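Local coordinates for protein adhesin LabA (Helicobacter pylori, PDB 6GMM) that probably serves as a lectin-like outer-surface adhesin that recognises LacdiNAc sugars of the gastric mucosa, at residues 83-88 with 126-131; 93-98 with 110-115. One frame throughout, in Å; residues are numbered along the deposited sequence.

In the fold
Both interactions lie at one end of the elongated, mostly helical chain. Their centres lie about 36 and 37 Å from the centre of the chain, and about 8 Å from each other. Along the chain, 83-88 comes first, then the two segments of interaction 2, then 126-131. The hairpin of interaction 2 is therefore held within the larger loop that interaction 1 closes. That loop lies between helix 57-76 and helix 128-145. The disulfide C83-C113 joins one contact to the other. T128 of interaction 1 also hydrogen-bonds to G94 of interaction 2. Together they fasten a loop without helix to the start of helix 128-145, within the SabA-like adhesion domain.

Interaction 1 of 2, residues 83-88 with 126-131; sequences CGPGKD and LSTENY
C83 touches L126 and Y131. Its CB lies beside the backbone carbonyl of L126, and its sulfur reaches the ring of Y131. C83 SG is in a disulfide with C113 of strand 111-113, so the ring meets a disulfide sulfur. C83 SG sits 4.0 Å from Y131 CD2. It approaches the ring obliquely, 35° off the normal, as a sulfur-aromatic contact. The chi1 of 59° tucks this sulfur between the backbone N and the carbonyl carbon of C83. Y131 CG is anti to the backbone N (chi1 -168°), which carries the ring toward the cysteine. C83 CB and L126 CB add an apolar contact at 4.3 Å.

One backbone hydrogen bond joins the segments, from G84 N to L126 O (3.2 Å). The same oxygen also receives a CA-H...O contact from C83. Further along, T128 OG1 packs over the peptide between G84 and P85, 3.2 Å from G84 C. The side chains of P85 and T128 run side by side and point the same way. The hydroxyl finds its polar partner elsewhere, in G94 O.

S127 is the N-cap of helix 128-145. C83, G84 and P85 pack against the start of this helix. Beyond it, Y131 meets W73 and F98 and rests on strand 111-113, while L126 touches A205 of helix 188-205.

Interaction 2 of 2, residues 93-98 with 110-115; sequences GGVQTF and TITCGT
The carbonyl O of Q96 takes the backbone N of C113 in a short, nearly straight bond of 2.7 Å (164° at the hydrogen). The donor lies nearly along the C=O axis. T112 CA adds a CA-H...O contact to the same oxygen. The return bond from Q96 N to C113 O is weak. F98 and I111 form the next hydrogen-bonded pair. F98 N bonds to I111 O at 2.8 Å, and I111 N bonds to F98 O at 3.0 Å.

Between these pairs, T97 and T112 face each other as a non-hydrogen-bonded pair. Their side chains cross obliquely, and the two OG1 atoms are hydrogen-bonded at 2.7 Å. Both hydroxyls lie beside their own backbone N. T97 CG2, anti to the backbone N, runs along its strand with a slight lean toward the partner strand. It meets T110 CG2 at 3.7 Å.

Strands 96-98 and 111-113 form a two-stranded antiparallel beta hairpin. Its connection of about a dozen residues has no helix or strand. The threonine face is the more open one. The face with Q96, F98, I111 and C113 turns to helix 128-145, where Q96 touches T128 and F98 touches A132.

On that inner face, the F98 ring and the C113 sulfur come together. C113 SG lies 3.3 Å from F98 CE1 and approaches obliquely, 72° off the ring normal. The sulfur is tied to C83 as a disulfide. F98 CB also packs on I111 CG2.

At the other end, V95 CG1 covers G114 CA at 3.8 Å. The Q96 side chain leads away from the partner strand and folds back on its own segment. Its NE2 bonds to G93 O at 2.7 Å, on a lone pair in the carbonyl plane.

Interaction 1 of 2, residues 83-88 with 126-131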
# COMPACT_ATOMS: atom_id res chain seq x y z
N CYS A 83 18.96 -29.27 4.67
CA CYS A 83 19.89 -28.31 5.25
C CYS A 83 20.96 -28.96 6.10
O CYS A 83 20.75 -30.05 6.64
CB CYS A 83 19.12 -27.25 6.04
SG CYS A 83 18.11 -27.93 7.39
N GLY A 84 22.09 -28.25 6.22
CA GLY A 84 23.23 -28.64 7.03
C GLY A 84 24.47 -27.79 6.81
O GLY A 84 24.44 -26.89 5.96
N PRO A 85 25.59 -28.05 7.54
CA PRO A 85 26.79 -27.21 7.37
C PRO A 85 27.80 -27.63 6.30
O PRO A 85 28.71 -26.85 6.00
CB PRO A 85 27.45 -27.31 8.74
CG PRO A 85 27.13 -28.71 9.19
CD PRO A 85 25.79 -29.06 8.60
N GLY A 86 27.71 -28.87 5.80
CA GLY A 86 28.66 -29.42 4.85
C GLY A 86 29.73 -30.24 5.57
O GLY A 86 29.60 -30.47 6.78
N LYS A 87 30.79 -30.65 4.86
CA LYS A 87 31.89 -31.48 5.38
C LYS A 87 32.45 -31.02 6.71
O LYS A 87 32.76 -31.85 7.56
CB LYS A 87 33.03 -31.59 4.34
N ASP A 88 32.62 -29.70 6.89
CA ASP A 88 33.17 -29.13 8.11
C ASP A 88 32.03 -28.70 9.00
O ASP A 88 31.39 -27.70 8.71
CB ASP A 88 34.11 -27.96 7.76
CG ASP A 88 34.95 -27.43 8.90
OD1 ASP A 88 34.58 -27.65 10.07
OD2 ASP A 88 35.98 -26.76 8.62
N LEU A 126 20.73 -25.83 1.74
CA LEU A 126 20.62 -24.60 2.49
C LEU A 126 21.50 -24.70 3.73
O LEU A 126 21.34 -25.60 4.50
CB LEU A 126 19.14 -24.34 2.88
CG LEU A 126 18.82 -22.95 3.43
CD1 LEU A 126 19.00 -21.90 2.36
CD2 LEU A 126 17.39 -22.90 3.96
N SER A 127 22.40 -23.75 3.92
CA SER A 127 23.26 -23.61 5.10
C SER A 127 22.43 -23.67 6.41
O SER A 127 21.27 -23.24 6.41
CB SER A 127 23.92 -22.24 5.03
OG SER A 127 24.80 -22.06 6.12
N THR A 128 23.03 -24.10 7.51
CA THR A 128 22.38 -24.14 8.82
C THR A 128 22.12 -22.70 9.27
O THR A 128 20.98 -22.41 9.65
CB THR A 128 23.21 -24.93 9.83
OG1 THR A 128 23.32 -26.28 9.39
CG2 THR A 128 22.61 -24.90 11.24
N GLU A 129 23.12 -21.78 9.11
CA GLU A 129 22.99 -20.36 9.47
C GLU A 129 21.80 -19.68 8.75
O GLU A 129 21.06 -18.95 9.40
CB GLU A 129 24.30 -19.55 9.32
CG GLU A 129 24.96 -19.46 7.95
CD GLU A 129 26.40 -18.95 7.94
OE1 GLU A 129 26.92 -18.54 9.01
OE2 GLU A 129 27.02 -18.99 6.85
N ASN A 130 21.60 -19.95 7.44
CA ASN A 130 20.47 -19.39 6.69
C ASN A 130 19.15 -20.03 7.13
O ASN A 130 18.13 -19.40 7.07
CB ASN A 130 20.66 -19.54 5.20
CG ASN A 130 21.71 -18.61 4.65
OD1 ASN A 130 21.98 -17.53 5.18
ND2 ASN A 130 22.30 -18.99 3.54
N TYR A 131 19.15 -21.28 7.57
CA TYR A 131 17.91 -21.87 8.04
C TYR A 131 17.54 -21.17 9.34
O TYR A 131 16.40 -20.70 9.45
CB TYR A 131 17.98 -23.41 8.20
CG TYR A 131 16.60 -24.00 8.41
CD1 TYR A 131 15.94 -23.87 9.63
CD2 TYR A 131 15.92 -24.59 7.35
CE1 TYR A 131 14.65 -24.35 9.80
CE2 TYR A 131 14.62 -25.07 7.51
CZ TYR A 131 13.98 -24.93 8.74
OH TYR A 131 12.69 -25.35 8.90

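Interaction 2 of 2, residues 93-98 with 110-115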
# COMPACT_ATOMS: atom_id res chain seq x y z
N GLY A 93 27.12 -22.37 10.40
CA GLY A 93 26.08 -22.50 11.41
C GLY A 93 26.15 -23.84 12.14
O GLY A 93 25.39 -24.07 13.09
N GLY A 94 27.04 -24.71 11.67
CA GLY A 94 27.26 -26.04 12.26
C GLY A 94 26.04 -26.93 12.15
O GLY A 94 25.32 -26.88 11.15
N VAL A 95 25.80 -27.73 13.17
CA VAL A 95 24.65 -28.64 13.20
C VAL A 95 23.68 -28.11 14.25
O VAL A 95 24.06 -28.00 15.43
CB VAL A 95 25.05 -30.13 13.48
CG1 VAL A 95 23.82 -31.03 13.55
CG2 VAL A 95 26.02 -30.65 12.41
N GLN A 96 22.43 -27.80 13.83
CA GLN A 96 21.37 -27.29 14.71
C GLN A 96 20.00 -27.94 14.45
O GLN A 96 19.76 -28.46 13.36
CB GLN A 96 21.25 -25.78 14.57
CG GLN A 96 22.48 -24.96 14.91
CD GLN A 96 22.21 -23.50 14.69
OE1 GLN A 96 21.14 -22.99 15.03
NE2 GLN A 96 23.17 -22.80 14.10
N THR A 97 19.12 -27.92 15.48
CA THR A 97 17.75 -28.47 15.47
C THR A 97 16.73 -27.33 15.74
O THR A 97 16.92 -26.52 16.68
CB THR A 97 17.62 -29.65 16.47
OG1 THR A 97 18.53 -30.69 16.11
CG2 THR A 97 16.20 -30.24 16.54
N PHE A 98 15.66 -27.27 14.90
CA PHE A 98 14.64 -26.25 14.95
C PHE A 98 13.25 -26.87 15.13
O PHE A 98 12.84 -27.74 14.36
CB PHE A 98 14.74 -25.38 13.69
CG PHE A 98 16.14 -24.88 13.39
CD1 PHE A 98 17.02 -25.63 12.61
CD2 PHE A 98 16.58 -23.66 13.88
CE1 PHE A 98 18.32 -25.17 12.33
CE2 PHE A 98 17.87 -23.19 13.59
CZ PHE A 98 18.74 -23.96 12.84
N THR A 110 9.73 -30.71 13.39
CA THR A 110 11.10 -30.59 13.94
C THR A 110 12.09 -31.00 12.86
O THR A 110 11.89 -32.02 12.19
CB THR A 110 11.28 -31.41 15.24
OG1 THR A 110 10.15 -31.19 16.09
CG2 THR A 110 12.59 -31.06 15.99
N ILE A 111 13.11 -30.17 12.67
CA ILE A 111 14.13 -30.39 11.66
C ILE A 111 15.53 -30.26 12.24
O ILE A 111 15.78 -29.38 13.07
CB ILE A 111 13.91 -29.43 10.44
CG1 ILE A 111 14.59 -29.97 9.17
CG2 ILE A 111 14.39 -28.01 10.74
CD1 ILE A 111 14.03 -29.44 7.86
N THR A 112 16.45 -31.13 11.80
CA THR A 112 17.84 -31.04 12.16
C THR A 112 18.62 -30.71 10.89
O THR A 112 18.46 -31.39 9.87
CB THR A 112 18.33 -32.31 12.92
OG1 THR A 112 17.68 -32.38 14.19
CG2 THR A 112 19.83 -32.32 13.13
N CYS A 113 19.41 -29.63 10.94
CA CYS A 113 20.27 -29.21 9.83
C CYS A 113 21.59 -29.88 10.11
O CYS A 113 22.46 -29.26 10.72
CB CYS A 113 20.43 -27.69 9.77
SG CYS A 113 18.90 -26.76 9.47
N GLY A 114 21.71 -31.15 9.73
CA GLY A 114 22.93 -31.92 9.97
C GLY A 114 23.54 -32.58 8.76
O GLY A 114 24.34 -33.52 8.92
N THR A 115 23.19 -32.12 7.54
CA THR A 115 23.72 -32.70 6.29
C THR A 115 25.18 -32.25 6.03
O THR A 115 25.46 -31.05 5.96
CB THR A 115 22.79 -32.41 5.13
OG1 THR A 115 21.56 -33.07 5.43
CG2 THR A 115 23.34 -32.89 3.77